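Long-range contact in subtilase cytotoxin subunit A (Escherichia coli, PDB 2IY9), which cleaves the host endoplasmic reticulum chaperone BiP as the serine protease subunit of the AB5 subtilase cytotoxin, provoking ER stress and eventual cell death: residues A159-S167 with R196-P204. Numbering follows the deposited sequence.
Sequences ASVWTELLS and RIWPAAYHP
One face of the Trp162 ring carries both Trp198 and Pro199: Trp198 CB lies over the face of the five-membered ring, 3.8 Å from its centroid, and Pro199 CB covers the six-membered ring, both CH-pi contacts. Tyr202 is sandwiched, with Leu166 CB over the centre of one face, 3.8 Å from the ring centroid and only 7° off the normal, and Pro204 CD over the opposite face. Over one face of the Trp198 indole lie Ala201 CB and the backbone N of Tyr202, offset toward its rim. At the edges, Leu166 CD1 comes near the plane of Trp198, and Thr163 OG1 near that of Tyr202. These contacts belong to the alpha/beta subtilisin fold: helix 160-172, which precedes strand 176-180 of the parallel sheet, packs against the loop that follows that strand. The two indoles are not a true stack, because their five-membered rings, tilted by 20°, have centroids 5.1 Å apart and barely overlap; besides the CH-pi contact, Trp162 CB touches Trp198 CE3 at 3.6 Å. The loop presents its groups through a tight bend, a cis peptide bond before Pro199 followed by a type I turn from Pro199 to Tyr202. With CG anti to the backbone N (chi1 -177°), the Tyr202 ring reaches obliquely past Leu166, its OH coming to Ser167 CB at 3.6 Å. No hydrogen bond joins the segments, so the join rests on packing, most of it buried. Ile177 of strand 176-180 touches both Leu166 and Pro199, closing the contact toward the sheet, and the side chain of Pro199 is about 11 Å from those of Asp52 and Ser272, assigned to the charge relay system. Leu166 CD1 reaches both Pro199 CB and, at 3.5 Å, Tyr202 CG. At the N-cap of the helix, Ala159 CB approaches Trp198 CZ2 to 3.3 Å.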
# COMPACT_ATOMS: atom_id res chain seq x y z
N ALA A 159 20.76 -6.09 -5.26
CA ALA A 159 19.40 -5.57 -5.32
C ALA A 159 19.17 -5.24 -6.78
O ALA A 159 18.28 -4.45 -7.14
CB ALA A 159 19.30 -4.33 -4.48
N SER A 160 20.00 -5.87 -7.62
CA SER A 160 20.10 -5.60 -9.03
C SER A 160 18.81 -5.86 -9.79
O SER A 160 18.45 -5.09 -10.66
CB SER A 160 21.23 -6.43 -9.62
OG SER A 160 22.00 -5.64 -10.51
N VAL A 161 18.12 -6.96 -9.45
CA VAL A 161 16.85 -7.30 -10.12
C VAL A 161 15.75 -6.30 -9.74
O VAL A 161 15.02 -5.83 -10.60
CB VAL A 161 16.40 -8.77 -9.86
CG1 VAL A 161 15.10 -9.09 -10.62
CG2 VAL A 161 17.48 -9.75 -10.29
N TRP A 162 15.66 -5.97 -8.44
CA TRP A 162 14.73 -4.95 -7.96
C TRP A 162 15.00 -3.57 -8.57
O TRP A 162 14.09 -2.89 -9.03
CB TRP A 162 14.79 -4.84 -6.44
CG TRP A 162 13.85 -5.72 -5.65
CD1 TRP A 162 14.19 -6.65 -4.71
CD2 TRP A 162 12.41 -5.72 -5.70
NE1 TRP A 162 13.07 -7.24 -4.18
CE2 TRP A 162 11.96 -6.69 -4.77
CE3 TRP A 162 11.47 -5.01 -6.44
CZ2 TRP A 162 10.60 -6.96 -4.57
CZ3 TRP A 162 10.12 -5.29 -6.25
CH2 TRP A 162 9.70 -6.25 -5.32
N THR A 163 16.26 -3.15 -8.55
CA THR A 163 16.63 -1.82 -9.00
C THR A 163 16.39 -1.64 -10.51
O THR A 163 15.92 -0.59 -10.96
CB THR A 163 18.08 -1.49 -8.58
OG1 THR A 163 18.11 -1.29 -7.16
CG2 THR A 163 18.59 -0.26 -9.26
N GLU A 164 16.69 -2.68 -11.29
CA GLU A 164 16.39 -2.64 -12.73
C GLU A 164 14.88 -2.47 -12.96
O GLU A 164 14.45 -1.61 -13.74
CB GLU A 164 16.92 -3.90 -13.42
CG GLU A 164 16.96 -3.81 -14.96
CD GLU A 164 15.59 -4.00 -15.62
OE1 GLU A 164 14.78 -4.82 -15.12
OE2 GLU A 164 15.32 -3.31 -16.63
N LEU A 165 14.09 -3.29 -12.27
CA LEU A 165 12.63 -3.30 -12.46
C LEU A 165 12.00 -1.97 -12.05
O LEU A 165 11.15 -1.43 -12.77
CB LEU A 165 11.98 -4.45 -11.67
CG LEU A 165 10.46 -4.55 -11.86
CD1 LEU A 165 9.99 -5.98 -11.93
CD2 LEU A 165 9.72 -3.77 -10.78
N LEU A 166 12.40 -1.44 -10.90
CA LEU A 166 11.79 -0.22 -10.39
C LEU A 166 12.17 1.01 -11.21
O LEU A 166 11.33 1.88 -11.46
CB LEU A 166 12.12 -0.04 -8.90
CG LEU A 166 11.56 -1.17 -8.01
CD1 LEU A 166 12.19 -1.12 -6.64
CD2 LEU A 166 10.04 -1.12 -7.89
N SER A 167 13.43 1.10 -11.63
CA SER A 167 13.84 2.24 -12.47
C SER A 167 13.13 2.19 -13.82
O SER A 167 12.73 3.23 -14.34
CB SER A 167 15.36 2.33 -12.63
OG SER A 167 15.87 1.18 -13.27
N ARG A 196 16.85 -4.54 5.52
CA ARG A 196 15.91 -3.59 4.92
C ARG A 196 14.92 -4.30 4.02
O ARG A 196 15.28 -5.23 3.31
CB ARG A 196 16.63 -2.50 4.14
CG ARG A 196 17.31 -1.45 5.02
CD ARG A 196 18.08 -0.48 4.19
NE ARG A 196 18.83 0.47 5.01
CZ ARG A 196 20.05 0.92 4.72
NH1 ARG A 196 20.69 0.48 3.63
NH2 ARG A 196 20.63 1.78 5.52
N ILE A 197 13.67 -3.85 4.06
CA ILE A 197 12.60 -4.50 3.30
C ILE A 197 12.41 -3.85 1.93
O ILE A 197 12.32 -2.62 1.82
CB ILE A 197 11.27 -4.53 4.09
CG1 ILE A 197 11.47 -5.29 5.40
CG2 ILE A 197 10.16 -5.17 3.28
CD1 ILE A 197 10.57 -4.85 6.51
N TRP A 198 12.38 -4.70 0.90
CA TRP A 198 12.19 -4.30 -0.49
C TRP A 198 10.72 -4.56 -0.89
O TRP A 198 10.14 -5.53 -0.43
CB TRP A 198 13.14 -5.10 -1.40
CG TRP A 198 14.55 -4.57 -1.32
CD1 TRP A 198 15.49 -4.87 -0.36
CD2 TRP A 198 15.18 -3.65 -2.23
NE1 TRP A 198 16.66 -4.18 -0.62
CE2 TRP A 198 16.50 -3.43 -1.75
CE3 TRP A 198 14.76 -3.00 -3.39
CZ2 TRP A 198 17.39 -2.57 -2.41
CZ3 TRP A 198 15.65 -2.15 -4.04
CH2 TRP A 198 16.95 -1.93 -3.54
N PRO A 199 10.14 -3.72 -1.78
CA PRO A 199 10.78 -2.62 -2.51
C PRO A 199 10.89 -1.28 -1.79
O PRO A 199 11.39 -0.33 -2.38
CB PRO A 199 9.88 -2.45 -3.74
CG PRO A 199 8.53 -2.90 -3.29
CD PRO A 199 8.72 -3.87 -2.15
N ALA A 200 10.45 -1.18 -0.53
CA ALA A 200 10.63 0.09 0.19
C ALA A 200 12.11 0.53 0.23
O ALA A 200 12.40 1.72 0.19
CB ALA A 200 10.05 0.01 1.60
N ALA A 201 13.02 -0.44 0.26
CA ALA A 201 14.47 -0.17 0.37
C ALA A 201 15.09 0.43 -0.90
O ALA A 201 16.25 0.87 -0.88
CB ALA A 201 15.21 -1.44 0.75
N TYR A 202 14.33 0.45 -2.00
CA TYR A 202 14.75 1.13 -3.21
C TYR A 202 15.16 2.54 -2.83
O TYR A 202 14.39 3.28 -2.19
CB TYR A 202 13.63 1.12 -4.26
CG TYR A 202 13.98 1.76 -5.59
CD1 TYR A 202 15.13 1.37 -6.29
CD2 TYR A 202 13.16 2.73 -6.16
CE1 TYR A 202 15.46 1.96 -7.53
CE2 TYR A 202 13.47 3.32 -7.39
CZ TYR A 202 14.62 2.92 -8.06
OH TYR A 202 14.93 3.50 -9.27
N HIS A 203 16.39 2.90 -3.19
CA HIS A 203 17.00 4.15 -2.72
C HIS A 203 17.76 4.86 -3.83
O HIS A 203 18.99 5.00 -3.76
CB HIS A 203 17.91 3.86 -1.53
CG HIS A 203 18.20 5.04 -0.66
ND1 HIS A 203 17.23 5.67 0.09
CD2 HIS A 203 19.36 5.69 -0.39
CE1 HIS A 203 17.77 6.66 0.77
NE2 HIS A 203 19.06 6.70 0.50
N PRO A 204 17.04 5.33 -4.86
CA PRO A 204 17.72 5.88 -6.04
C PRO A 204 18.55 7.11 -5.68
O PRO A 204 18.17 7.90 -4.81
CB PRO A 204 16.56 6.28 -6.96
CG PRO A 204 15.36 6.36 -6.09
CD PRO A 204 15.57 5.40 -4.98